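Local coordinates for protein O-methyltransferase (Bacillus halodurans, PDB 2GPY) that is of unproven function but probably transfers a methyl group from S-adenosylmethionine to a hydroxyl oxygen of a substrate, at residues Gln189-Ile201 against Gly205-Glu215. Residues are numbered along the deposited sequence; the frame is centred on the assembly and turned at random. Where two conformers were deposited one is given.
Sequences QWLLEHPQYDTRI and GDGIAISIKRE. With ZN (zinc ion), chain J; MG (magnesium ion), chain G; ZN (zinc ion), chain H.
Thr199 and Ser211 face each other across the antiparallel hairpin of strands 197-202 and 208-213, at the edge of the Rossmann-like sheet of class I methyltransferases, in which 208-213 alone runs against the other strands. Their hydroxyls are joined by a hydrogen bond, Thr199 OG1 to Ser211 OG at 2.7 Å, under helix 189-193. Leu191 packs from that helix onto the same face: CG, anti to the backbone N (chi1 178°), carries the branch toward strand 208-213. There CD2 rests 3.7 Å from Ala209 CB, and CD1 lies beside Ser211 OG. Tyr197 crosses the aliphatic chain of Lys213, its CE2 lying 3.5 Å from Lys213 CB; the extended lysine carries NZ on to the carbonyls of Ser147 and Val150. Two hydrogen-bonded pairs, Asp198-Ile212 and Arg200-Ile210, hold the backbones.

At the exposed end, the type I turn from His194, which binds a zinc ion together with Asp144, to Tyr197 meets Arg214. The backbone is still firmly held here, by a straight bond from Arg214 N to Gln196 O (2.8 Å, 173°); the arginine side chain is the looser part. Its salt bridge from NH2 to Asp198 OD2 is long, at 3.9 Å and without a directed N-H; Lys51 of the second subunit, which packs on the face bearing Asp198 and Ile212, is the stronger partner of that carboxylate. Arg214 NH1 reaches Pro195 O at 2.6 Å, but the hydrogen bond is weak, bent to 124° at the hydrogen.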
# COMPACT_ATOMS: atom_id res chain seq x y z
N GLN B 189 7.34 4.49 18.69
CA GLN B 189 8.76 4.47 18.37
C GLN B 189 9.32 3.06 18.15
O GLN B 189 10.08 2.86 17.20
CB GLN B 189 9.62 5.29 19.35
CG GLN B 189 9.80 6.76 18.91
CD GLN B 189 10.03 6.93 17.39
OE1 GLN B 189 9.17 7.44 16.67
NE2 GLN B 189 11.19 6.49 16.91
N TRP B 190 8.87 2.07 18.98
CA TRP B 190 9.52 0.74 18.88
C TRP B 190 9.18 0.14 17.54
O TRP B 190 10.01 -0.52 16.92
CB TRP B 190 9.10 -0.20 20.03
CG TRP B 190 7.71 -0.74 19.92
CD1 TRP B 190 6.60 -0.28 20.56
CD2 TRP B 190 7.27 -1.83 19.08
NE1 TRP B 190 5.49 -1.02 20.17
CE2 TRP B 190 5.88 -1.97 19.27
CE3 TRP B 190 7.92 -2.71 18.19
CZ2 TRP B 190 5.12 -2.95 18.60
CZ3 TRP B 190 7.16 -3.68 17.53
CH2 TRP B 190 5.78 -3.78 17.74
N LEU B 191 7.96 0.39 17.08
CA LEU B 191 7.53 -0.15 15.81
C LEU B 191 8.31 0.51 14.69
O LEU B 191 8.81 -0.16 13.78
CB LEU B 191 6.03 0.09 15.62
CG LEU B 191 5.51 -0.43 14.29
CD1 LEU B 191 5.79 -1.94 14.13
CD2 LEU B 191 4.01 -0.12 14.18
N LEU B 192 8.43 1.83 14.76
CA LEU B 192 9.03 2.60 13.67
C LEU B 192 10.53 2.34 13.45
O LEU B 192 11.03 2.56 12.34
CB LEU B 192 8.73 4.09 13.84
CG LEU B 192 7.22 4.38 13.76
CD1 LEU B 192 6.86 5.77 14.28
CD2 LEU B 192 6.68 4.15 12.36
N GLU B 193 11.23 1.87 14.49
CA GLU B 193 12.68 1.63 14.41
C GLU B 193 13.11 0.15 14.51
O GLU B 193 14.31 -0.16 14.59
CB GLU B 193 13.45 2.52 15.39
CG GLU B 193 13.11 2.36 16.86
CD GLU B 193 13.96 3.29 17.74
OE1 GLU B 193 14.40 4.37 17.26
OE2 GLU B 193 14.22 2.93 18.92
N HIS B 194 12.12 -0.74 14.50
CA HIS B 194 12.34 -2.18 14.44
C HIS B 194 13.03 -2.53 13.12
O HIS B 194 12.49 -2.24 12.03
CB HIS B 194 10.98 -2.89 14.45
CG HIS B 194 10.98 -4.14 15.26
ND1 HIS B 194 11.51 -5.33 14.79
CD2 HIS B 194 10.55 -4.38 16.51
CE1 HIS B 194 11.38 -6.25 15.72
NE2 HIS B 194 10.81 -5.70 16.78
N PRO B 195 14.21 -3.15 13.19
CA PRO B 195 15.05 -3.24 12.00
C PRO B 195 14.58 -4.06 10.78
O PRO B 195 14.91 -3.68 9.64
CB PRO B 195 16.38 -3.80 12.54
CG PRO B 195 16.02 -4.47 13.80
CD PRO B 195 14.90 -3.68 14.38
N GLN B 196 13.86 -5.15 10.96
CA GLN B 196 13.56 -6.01 9.81
C GLN B 196 12.36 -5.51 8.99
O GLN B 196 11.90 -6.18 8.06
CB GLN B 196 13.33 -7.46 10.26
CG GLN B 196 13.76 -8.53 9.25
CD GLN B 196 13.74 -9.97 9.81
OE1 GLN B 196 13.17 -10.24 10.88
NE2 GLN B 196 14.35 -10.88 9.07
N TYR B 197 11.87 -4.32 9.34
CA TYR B 197 10.66 -3.79 8.72
C TYR B 197 10.84 -2.38 8.28
O TYR B 197 11.62 -1.62 8.87
CB TYR B 197 9.47 -3.89 9.67
CG TYR B 197 9.12 -5.32 9.92
CD1 TYR B 197 9.76 -6.05 10.92
CD2 TYR B 197 8.22 -5.97 9.09
CE1 TYR B 197 9.45 -7.41 11.11
CE2 TYR B 197 7.91 -7.30 9.28
CZ TYR B 197 8.53 -8.01 10.27
OH TYR B 197 8.21 -9.35 10.42
N ASP B 198 10.14 -2.06 7.20
CA ASP B 198 10.07 -0.76 6.63
C ASP B 198 8.66 -0.31 7.00
O ASP B 198 7.70 -0.77 6.41
CB ASP B 198 10.16 -0.97 5.13
CG ASP B 198 10.58 0.22 4.43
OD1 ASP B 198 10.07 1.31 4.79
OD2 ASP B 198 11.41 0.05 3.52
N THR B 199 8.53 0.58 7.97
CA THR B 199 7.19 0.89 8.50
C THR B 199 6.80 2.35 8.26
O THR B 199 7.60 3.26 8.52
CB THR B 199 7.10 0.58 10.02
OG1 THR B 199 7.32 -0.82 10.23
CG2 THR B 199 5.70 0.95 10.59
N ARG B 200 5.60 2.56 7.74
CA ARG B 200 5.02 3.90 7.65
C ARG B 200 3.63 3.88 8.25
O ARG B 200 2.97 2.82 8.28
CB ARG B 200 4.95 4.40 6.21
CG ARG B 200 6.30 4.35 5.50
CD ARG B 200 6.53 5.55 4.62
NE ARG B 200 7.07 6.67 5.38
CZ ARG B 200 6.43 7.81 5.61
NH1 ARG B 200 5.21 8.00 5.12
NH2 ARG B 200 7.02 8.75 6.33
N ILE B 201 3.19 5.03 8.76
CA ILE B 201 1.84 5.15 9.33
C ILE B 201 0.98 5.95 8.38
O ILE B 201 1.35 7.06 8.02
CB ILE B 201 1.84 5.88 10.71
CG1 ILE B 201 2.64 5.04 11.75
CG2 ILE B 201 0.36 6.08 11.17
CD1 ILE B 201 2.95 5.77 12.99
N GLY B 205 -8.69 6.15 8.79
CA GLY B 205 -9.38 5.58 9.94
C GLY B 205 -8.71 6.06 11.22
O GLY B 205 -8.48 7.25 11.38
N ASP B 206 -8.37 5.11 12.10
CA ASP B 206 -7.71 5.43 13.37
C ASP B 206 -6.18 5.36 13.29
O ASP B 206 -5.48 5.32 14.31
CB ASP B 206 -8.26 4.49 14.46
CG ASP B 206 -9.69 4.83 14.85
OD1 ASP B 206 -10.06 6.01 14.69
OD2 ASP B 206 -10.46 3.95 15.32
N GLY B 207 -5.65 5.35 12.07
CA GLY B 207 -4.22 5.15 11.85
C GLY B 207 -3.94 3.68 11.61
O GLY B 207 -4.38 2.80 12.41
N ILE B 208 -3.28 3.40 10.50
CA ILE B 208 -2.87 2.05 10.15
C ILE B 208 -1.38 2.09 9.88
O ILE B 208 -0.93 2.85 9.01
CB ILE B 208 -3.57 1.54 8.91
CG1 ILE B 208 -5.11 1.60 9.08
CG2 ILE B 208 -3.11 0.08 8.61
CD1 ILE B 208 -5.86 1.28 7.78
N ALA B 209 -0.60 1.31 10.63
CA ALA B 209 0.82 1.19 10.31
C ALA B 209 0.97 0.04 9.34
O ALA B 209 0.33 -1.02 9.50
CB ALA B 209 1.61 0.92 11.55
N ILE B 210 1.76 0.26 8.30
CA ILE B 210 2.05 -0.79 7.31
C ILE B 210 3.53 -1.05 7.37
O ILE B 210 4.35 -0.20 6.98
CB ILE B 210 1.65 -0.35 5.91
CG1 ILE B 210 0.15 -0.01 5.90
CG2 ILE B 210 1.91 -1.46 4.91
CD1 ILE B 210 -0.09 1.22 5.15
N SER B 211 3.88 -2.20 7.92
CA SER B 211 5.28 -2.59 8.04
C SER B 211 5.59 -3.59 6.95
O SER B 211 4.98 -4.65 6.89
CB SER B 211 5.53 -3.22 9.43
OG SER B 211 5.10 -2.35 10.46
N ILE B 212 6.53 -3.25 6.08
CA ILE B 212 6.89 -4.16 5.01
C ILE B 212 8.17 -4.91 5.36
O ILE B 212 9.22 -4.32 5.60
CB ILE B 212 7.11 -3.40 3.67
CG1 ILE B 212 5.93 -2.43 3.41
CG2 ILE B 212 7.29 -4.39 2.51
CD1 ILE B 212 6.07 -1.67 2.04
N LYS B 213 8.08 -6.23 5.36
CA LYS B 213 9.18 -7.07 5.83
C LYS B 213 10.32 -7.05 4.84
O LYS B 213 10.13 -7.32 3.64
CB LYS B 213 8.70 -8.50 6.11
CG LYS B 213 9.76 -9.34 6.82
CD LYS B 213 9.17 -10.58 7.42
CE LYS B 213 10.17 -11.21 8.38
NZ LYS B 213 9.62 -12.48 8.92
N ARG B 214 11.51 -6.72 5.35
CA ARG B 214 12.71 -6.63 4.54
C ARG B 214 13.22 -8.02 4.22
O ARG B 214 12.91 -8.99 4.92
CB ARG B 214 13.81 -5.82 5.25
CG ARG B 214 13.50 -4.34 5.37
CD ARG B 214 14.73 -3.53 5.74
NE ARG B 214 14.42 -2.11 5.70
CZ ARG B 214 14.03 -1.39 6.75
NH1 ARG B 214 13.94 -1.95 7.94
NH2 ARG B 214 13.76 -0.09 6.61
N GLU B 215 14.02 -8.11 3.16
CA GLU B 215 14.57 -9.37 2.68
C GLU B 215 15.45 -10.09 3.72
O GLU B 215 16.49 -9.57 4.13
CB GLU B 215 15.34 -9.15 1.38
CG GLU B 215 16.15 -10.35 0.91
CD GLU B 215 16.06 -10.55 -0.58
OE1 GLU B 215 15.09 -10.06 -1.19
OE2 GLU B 215 16.95 -11.21 -1.15
ZN ZN J . 10.65 -7.03 18.34
MG MG G . -10.46 1.89 15.69
ZN ZN H . -12.07 6.41 15.18
O HOH W 1 -10.31 1.50 13.55
O HOH W 2 -11.00 -0.11 16.07
O HOH W 3 -10.85 2.05 17.70
O HOH W 4 -12.46 2.26 15.44
O HOH W 5 10.25 -5.57 19.77